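Local coordinates for protein glycosyltransferase (Streptomyces halstedii, PDB 3WAD) that is a bacterial glycosyltransferase of the GT-B fold, built from two Rossmann-like domains and related to the erythromycin biosynthesis protein CIII family, at residues Asp162-Asn165 and Arg166-Glu170; Ala97-Ser100 and Gln101-Tyr105. All coordinates share one frame; numbering follows the deposited sequence.

Interaction 1. Residues Asp162-Asn165 and Arg166-Glu170; sequences DHFN and RLTGE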
ATOM      1  N   ASP B 162      31.641 -13.453  -5.088  1.00 27.30           N
ATOM      2  CA  ASP B 162      32.209 -13.950  -6.359  1.00 29.51           C
ATOM      3  C   ASP B 162      33.721 -14.016  -6.296  1.00 30.69           C
ATOM      4  O   ASP B 162      34.293 -15.079  -6.640  1.00 32.58           O
ATOM      5  CB  ASP B 162      31.746 -13.122  -7.518  1.00 26.00           C
ATOM      6  CG  ASP B 162      30.330 -13.403  -7.866  1.00 30.68           C
ATOM      7  OD1 ASP B 162      29.727 -14.433  -7.386  1.00 27.74           O
ATOM      8  OD2 ASP B 162      29.784 -12.560  -8.587  1.00 33.79           O
ATOM      9  N   HIS B 163      34.344 -12.932  -5.827  1.00 30.10           N
ATOM     10  CA  HIS B 163      35.790 -12.883  -5.661  1.00 31.79           C
ATOM     11  C   HIS B 163      36.200 -14.016  -4.747  1.00 31.06           C
ATOM     12  O   HIS B 163      37.125 -14.753  -5.089  1.00 30.49           O
ATOM     13  CB  HIS B 163      36.286 -11.598  -4.989  1.00 30.57           C
ATOM     14  CG  HIS B 163      36.401 -10.410  -5.887  1.00 35.24           C
ATOM     15  ND1 HIS B 163      37.393 -10.273  -6.836  1.00 39.71           N
ATOM     16  CD2 HIS B 163      35.693  -9.252  -5.924  1.00 38.86           C
ATOM     17  CE1 HIS B 163      37.245  -9.125  -7.470  1.00 41.13           C
ATOM     18  NE2 HIS B 163      36.228  -8.479  -6.926  1.00 42.38           N
ATOM     19  N   PHE B 164      35.558 -14.115  -3.579  1.00 29.88           N
ATOM     20  CA  PHE B 164      35.882 -15.148  -2.619  1.00 29.18           C
ATOM     21  C   PHE B 164      35.781 -16.555  -3.183  1.00 30.26           C
ATOM     22  O   PHE B 164      36.630 -17.430  -2.865  1.00 27.02           O
ATOM     23  CB  PHE B 164      34.986 -15.081  -1.383  1.00 30.33           C
ATOM     24  CG  PHE B 164      35.405 -15.988  -0.285  1.00 25.71           C
ATOM     25  CD1 PHE B 164      36.504 -15.673   0.493  1.00 29.49           C
ATOM     26  CD2 PHE B 164      34.698 -17.132   0.002  1.00 27.97           C
ATOM     27  CE1 PHE B 164      36.884 -16.447   1.577  1.00 26.71           C
ATOM     28  CE2 PHE B 164      35.078 -17.962   1.075  1.00 30.40           C
ATOM     29  CZ  PHE B 164      36.169 -17.620   1.857  1.00 30.23           C
ATOM     30  N   ASN B 165      34.740 -16.791  -3.999  1.00 30.31           N
ATOM     31  CA  ASN B 165      34.556 -18.163  -4.488  1.00 31.19           C
ATOM     32  C   ASN B 165      35.599 -18.476  -5.591  1.00 32.62           C
ATOM     33  O   ASN B 165      36.050 -19.596  -5.658  1.00 31.84           O
ATOM     34  CB  ASN B 165      33.140 -18.447  -5.035  1.00 29.92           C
ATOM     35  CG  ASN B 165      32.051 -18.430  -3.974  1.00 29.24           C
ATOM     36  OD1 ASN B 165      32.279 -18.697  -2.805  1.00 27.91           O
ATOM     37  ND2 ASN B 165      30.838 -18.090  -4.402  1.00 21.62           N
ATOM     38  N   ARG B 166      35.890 -17.509  -6.472  1.00 34.00           N
ATOM     39  CA  ARG B 166      37.027 -17.611  -7.421  1.00 36.17           C
ATOM     40  C   ARG B 166      38.332 -17.897  -6.629  1.00 36.44           C
ATOM     41  O   ARG B 166      38.990 -18.922  -6.841  1.00 38.01           O
ATOM     42  CB  ARG B 166      37.158 -16.348  -8.287  1.00 35.66           C
ATOM     43  CG  ARG B 166      38.484 -16.370  -9.136  1.00 43.03           C
ATOM     44  CD  ARG B 166      38.724 -15.160 -10.078  1.00 48.21           C
ATOM     45  NE  ARG B 166      39.252 -14.000  -9.348  1.00 51.46           N
ATOM     46  CZ  ARG B 166      38.506 -13.000  -8.867  1.00 52.56           C
ATOM     47  NH1 ARG B 166      37.181 -12.976  -9.042  1.00 55.02           N
ATOM     48  NH2 ARG B 166      39.086 -12.012  -8.210  1.00 51.46           N
ATOM     49  N   LEU B 167      38.691 -17.046  -5.676  1.00 36.57           N
ATOM     50  CA  LEU B 167      39.927 -17.321  -4.882  1.00 36.24           C
ATOM     51  C   LEU B 167      39.976 -18.709  -4.212  1.00 37.14           C
ATOM     52  O   LEU B 167      41.003 -19.400  -4.253  1.00 37.37           O
ATOM     53  CB  LEU B 167      40.235 -16.216  -3.909  1.00 35.17           C
ATOM     54  CG  LEU B 167      40.206 -14.790  -4.478  1.00 34.74           C
ATOM     55  CD1 LEU B 167      40.528 -13.802  -3.371  1.00 33.94           C
ATOM     56  CD2 LEU B 167      41.158 -14.586  -5.641  1.00 38.92           C
ATOM     57  N   THR B 168      38.841 -19.127  -3.643  1.00 37.10           N
ATOM     58  CA  THR B 168      38.734 -20.334  -2.873  1.00 37.02           C
ATOM     59  C   THR B 168      39.037 -21.530  -3.770  1.00 38.22           C
ATOM     60  O   THR B 168      39.740 -22.431  -3.369  1.00 36.71           O
ATOM     61  CB  THR B 168      37.331 -20.456  -2.292  1.00 36.62           C
ATOM     62  OG1 THR B 168      37.120 -19.344  -1.393  1.00 35.05           O
ATOM     63  CG2 THR B 168      37.176 -21.716  -1.499  1.00 36.52           C
ATOM     64  N   GLY B 169      38.497 -21.513  -4.986  1.00 40.41           N
ATOM     65  CA  GLY B 169      38.581 -22.668  -5.898  1.00 42.47           C
ATOM     66  C   GLY B 169      39.979 -22.880  -6.458  1.00 44.87           C
ATOM     67  O   GLY B 169      40.222 -23.810  -7.243  1.00 45.13           O
ATOM     68  N   GLU B 170      40.914 -22.015  -6.064  1.00 45.52           N
ATOM     69  CA  GLU B 170      42.261 -22.196  -6.501  1.00 45.80           C
ATOM     70  C   GLU B 170      43.248 -22.324  -5.351  1.00 45.59           C
ATOM     71  O   GLU B 170      44.439 -22.411  -5.606  1.00 45.77           O
ATOM     72  CB  GLU B 170      42.653 -21.157  -7.534  1.00 45.87           C
ATOM     73  CG  GLU B 170      42.957 -19.825  -6.955  1.00 48.58           C
ATOM     74  CD  GLU B 170      42.739 -18.755  -7.996  1.00 53.18           C
ATOM     75  OE1 GLU B 170      43.171 -17.558  -7.844  1.00 53.10           O
ATOM     76  OE2 GLU B 170      42.105 -19.151  -8.987  1.00 58.31           O
TER

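Interaction 2. Residues Ala97-Ser100 and Gln101-Tyr105; sequences AQYS and QIYEY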
ATOM      1  N   ALA B  97      33.446 -13.582   8.163  1.00 26.88           N
ATOM      2  CA  ALA B  97      33.400 -13.957   9.581  1.00 28.14           C
ATOM      3  C   ALA B  97      32.724 -12.891  10.431  1.00 28.05           C
ATOM      4  O   ALA B  97      31.888 -13.232  11.263  1.00 28.84           O
ATOM      5  CB  ALA B  97      34.767 -14.326  10.103  1.00 26.61           C
ATOM      6  N   GLN B  98      33.049 -11.618  10.206  1.00 27.40           N
ATOM      7  CA  GLN B  98      32.459 -10.548  11.011  1.00 27.31           C
ATOM      8  C   GLN B  98      30.992 -10.270  10.689  1.00 26.87           C
ATOM      9  O   GLN B  98      30.191 -10.177  11.599  1.00 26.93           O
ATOM     10  CB  GLN B  98      33.236  -9.244  10.834  1.00 27.72           C
ATOM     11  CG  GLN B  98      32.657  -8.048  11.632  1.00 34.77           C
ATOM     12  CD  GLN B  98      33.388  -6.743  11.222  1.00 42.34           C
ATOM     13  OE1 GLN B  98      34.369  -6.375  11.846  1.00 44.87           O
ATOM     14  NE2 GLN B  98      32.942  -6.100  10.143  1.00 42.65           N
ATOM     15  N   TYR B  99      30.642 -10.173   9.416  1.00 25.06           N
ATOM     16  CA  TYR B  99      29.302  -9.857   9.068  1.00 27.50           C
ATOM     17  C   TYR B  99      28.335 -11.027   9.244  1.00 29.26           C
ATOM     18  O   TYR B  99      27.140 -10.825   9.405  1.00 29.31           O
ATOM     19  CB  TYR B  99      29.277  -9.430   7.632  1.00 28.90           C
ATOM     20  CG  TYR B  99      29.554  -7.985   7.548  1.00 31.88           C
ATOM     21  CD1 TYR B  99      30.813  -7.537   7.223  1.00 35.16           C
ATOM     22  CD2 TYR B  99      28.553  -7.058   7.877  1.00 37.51           C
ATOM     23  CE1 TYR B  99      31.081  -6.182   7.156  1.00 42.40           C
ATOM     24  CE2 TYR B  99      28.795  -5.708   7.831  1.00 40.35           C
ATOM     25  CZ  TYR B  99      30.063  -5.284   7.466  1.00 43.46           C
ATOM     26  OH  TYR B  99      30.331  -3.956   7.424  1.00 50.05           O
ATOM     27  N   SER B 100      28.876 -12.237   9.197  1.00 28.47           N
ATOM     28  CA  SER B 100      28.090 -13.391   9.570  1.00 29.27           C
ATOM     29  C   SER B 100      27.598 -13.206  11.029  1.00 27.96           C
ATOM     30  O   SER B 100      26.468 -13.554  11.340  1.00 28.56           O
ATOM     31  CB  SER B 100      28.857 -14.696   9.336  1.00 27.74           C
ATOM     32  OG  SER B 100      29.690 -14.903  10.477  1.00 34.28           O
ATOM     33  N   GLN B 101      28.395 -12.607  11.908  1.00 28.06           N
ATOM     34  CA  GLN B 101      27.943 -12.381  13.292  1.00 27.50           C
ATOM     35  C   GLN B 101      26.940 -11.282  13.402  1.00 26.86           C
ATOM     36  O   GLN B 101      25.933 -11.420  14.072  1.00 25.07           O
ATOM     37  CB  GLN B 101      29.118 -12.135  14.230  1.00 28.19           C
ATOM     38  CG  GLN B 101      29.813 -13.437  14.329  1.00 33.05           C
ATOM     39  CD  GLN B 101      31.044 -13.390  15.149  1.00 40.40           C
ATOM     40  OE1 GLN B 101      31.653 -12.337  15.345  1.00 42.22           O
ATOM     41  NE2 GLN B 101      31.455 -14.573  15.613  1.00 46.90           N
ATOM     42  N   ILE B 102      27.234 -10.164  12.756  1.00 26.06           N
ATOM     43  CA  ILE B 102      26.299  -9.066  12.724  1.00 25.88           C
ATOM     44  C   ILE B 102      24.918  -9.465  12.121  1.00 26.77           C
ATOM     45  O   ILE B 102      23.836  -9.043  12.602  1.00 24.23           O
ATOM     46  CB  ILE B 102      26.909  -7.943  11.894  1.00 26.57           C
ATOM     47  CG1 ILE B 102      28.119  -7.403  12.646  1.00 28.15           C
ATOM     48  CG2 ILE B 102      25.840  -6.867  11.589  1.00 23.83           C
ATOM     49  CD1 ILE B 102      29.103  -6.545  11.786  1.00 26.20           C
ATOM     50  N   TYR B 103      24.949 -10.266  11.061  1.00 25.31           N
ATOM     51  CA  TYR B 103      23.698 -10.531  10.359  1.00 27.01           C
ATOM     52  C   TYR B 103      22.909 -11.546  11.163  1.00 27.41           C
ATOM     53  O   TYR B 103      21.696 -11.505  11.175  1.00 28.09           O
ATOM     54  CB  TYR B 103      23.928 -11.009   8.927  1.00 26.01           C
ATOM     55  CG  TYR B 103      24.450  -9.907   7.972  1.00 29.72           C
ATOM     56  CD1 TYR B 103      24.278  -8.539   8.273  1.00 24.82           C
ATOM     57  CD2 TYR B 103      25.138 -10.255   6.761  1.00 30.95           C
ATOM     58  CE1 TYR B 103      24.751  -7.542   7.414  1.00 30.54           C
ATOM     59  CE2 TYR B 103      25.642  -9.230   5.882  1.00 32.08           C
ATOM     60  CZ  TYR B 103      25.418  -7.888   6.204  1.00 30.15           C
ATOM     61  OH  TYR B 103      25.883  -6.870   5.356  1.00 30.22           O
ATOM     62  N   GLU B 104      23.623 -12.401  11.889  1.00 27.13           N
ATOM     63  CA  GLU B 104      22.967 -13.298  12.800  1.00 26.65           C
ATOM     64  C   GLU B 104      22.191 -12.541  13.862  1.00 27.32           C
ATOM     65  O   GLU B 104      21.026 -12.891  14.158  1.00 26.36           O
ATOM     66  CB  GLU B 104      23.942 -14.271  13.459  1.00 26.58           C
ATOM     67  CG  GLU B 104      23.211 -15.140  14.533  1.00 24.94           C
ATOM     68  CD  GLU B 104      22.290 -16.183  13.930  1.00 31.86           C
ATOM     69  OE1 GLU B 104      22.244 -16.402  12.661  1.00 31.55           O
ATOM     70  OE2 GLU B 104      21.550 -16.782  14.768  1.00 34.89           O
ATOM     71  N   TYR B 105      22.861 -11.550  14.468  1.00 26.25           N
ATOM     72  CA  TYR B 105      22.245 -10.640  15.432  1.00 26.53           C
ATOM     73  C   TYR B 105      20.945  -9.998  14.880  1.00 24.35           C
ATOM     74  O   TYR B 105      19.980  -9.835  15.609  1.00 24.74           O
ATOM     75  CB  TYR B 105      23.251  -9.519  15.746  1.00 27.41           C
ATOM     76  CG  TYR B 105      22.777  -8.574  16.797  1.00 30.25           C
ATOM     77  CD1 TYR B 105      23.153  -8.747  18.140  1.00 31.61           C
ATOM     78  CD2 TYR B 105      21.985  -7.491  16.454  1.00 29.98           C
ATOM     79  CE1 TYR B 105      22.724  -7.848  19.128  1.00 34.67           C
ATOM     80  CE2 TYR B 105      21.521  -6.601  17.431  1.00 34.36           C
ATOM     81  CZ  TYR B 105      21.898  -6.795  18.749  1.00 33.95           C
ATOM     82  OH  TYR B 105      21.496  -5.904  19.670  1.00 37.83           O
TER

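Interaction 1. Residues Asp162-Asn165 and Arg166-Glu170
His163 and Arg166 lie side by side, three residues apart on one helix, and meet through a side-chain hydrogen bond: Arg166 NH2 donates to His163 ND1 at 2.8 Å with an N-H...N angle of 163°. The donor lies close to the imidazole plane and the acceptor close to the guanidinium plane, so both groups meet at their edges although the planes themselves are 73° apart. Accepting at ND1 is consistent with a proton on NE2 and a neutral imidazole. Arg166 reaches this position by running extended through CG and CD and then bending at chi3, which turns the guanidinium back toward the preceding turn.

On another side of the helix Thr168 N donates to Phe164 O at 2.9 Å. Thr168 OG1 donates to the same oxygen at 2.5 Å, shorter than usual, so the exact length is doubtful. With OG1 beside its own backbone N (chi1 -63°), this would let one residue place both donors on one acceptor. This is the familiar folding-back of a threonine hydroxyl onto the carbonyl four residues earlier, here in the final turn of helix 156-168 in the N-terminal domain. The hydroxyl oxygen also sits 3.4 Å above one face of the Phe164 ring, displaced toward the rim. Trp89 of helix 89-106 stacks on that ring and hydrogen-bonds to Thr168 OG1 through NE1, while Phe96 meets the ring edge-to-face.

Leu167 packs tightly on the backbone: its CG lies 3.1 Å from His163 O, which also accepts Leu167 N. Near the end of the helix, Gly169 N reaches Asn165 O at 3.2 Å, whereas the side-chain Asn165 ND2 hydrogen-bonds to Glu197 OE2.

Interaction 2. Residues Ala97-Ser100 and Gln101-Tyr105
Tyr99 and Tyr103, one helical turn apart, bring their rings together at a slant: the centroids are 5.4 Å apart and the planes meet at 45°, neither a parallel stack nor a T-shape. The closest approach is Tyr99 CD2 to Tyr103 CZ, 3.6 Å. Tyr99 CB lies 4.0 Å above one face of the Tyr103 ring, toward its rim. Tyr103 CG stands beside its own backbone N (chi1 -71°), which directs the ring back along the helix and brings CG within 3.2 Å of Tyr99 O.

Ile102 completes the apolar group. Its CD1 packs over a face of the Tyr99 ring, 4.0 Å from Tyr99 CD2, and also meets the CG methylene of Gln98, whose extended chain runs alongside; the Gln98 amide continues to Leu77 O.

Behind these side chains stand the backbone bonds of helix 89-106, such as Tyr103 N to Tyr99 O at 2.8 Å. Ser100 OG donates to Ala97 O at 2.9 Å from above the carbonyl plane, a serine hydroxyl turned onto the carbonyl three residues earlier.

Farther out, helix 89-106 packs against helix 179-188 in the N-terminal domain of the GT-B fold. Trp157 meets the Tyr103 ring edge-to-face, and Trp183 touches both Ser100 and Tyr103. Glu104 OE1 receives Trp183 NE1 and forms a salt bridge with Lys187.

Tyr99, Tyr103, Ile102 and Gln98 thus meet one another through dispersion and aromatic contacts, while the Ser100 hydroxyl bonds to a backbone carbonyl; the charge of Glu104 is met by helix 179-188, consistent with a polar tie between the two helices.

How the interactions relate
Interaction 2 belongs to helix 89-106 and interaction 1 to the end of helix 156-168, later in the same N-terminal domain. Their centres are 20 Å apart and their nearest atoms about 8 Å, so they do not touch. The connection runs through the earlier turns of helix 89-106: Trp89, Ile92, His93 and Phe96 contact 162-170, whereas 97-105 continues the same helix. Helix 156-168 in turn reaches interaction 2 through its early residue Trp157. The two helices therefore contact each other at both sites, with Trp89 and Phe96 at one and Trp157 at the other. Interaction 1 lies farther from the chain centre, about 26 Å against 19 Å for interaction 2, measured from the centre of each.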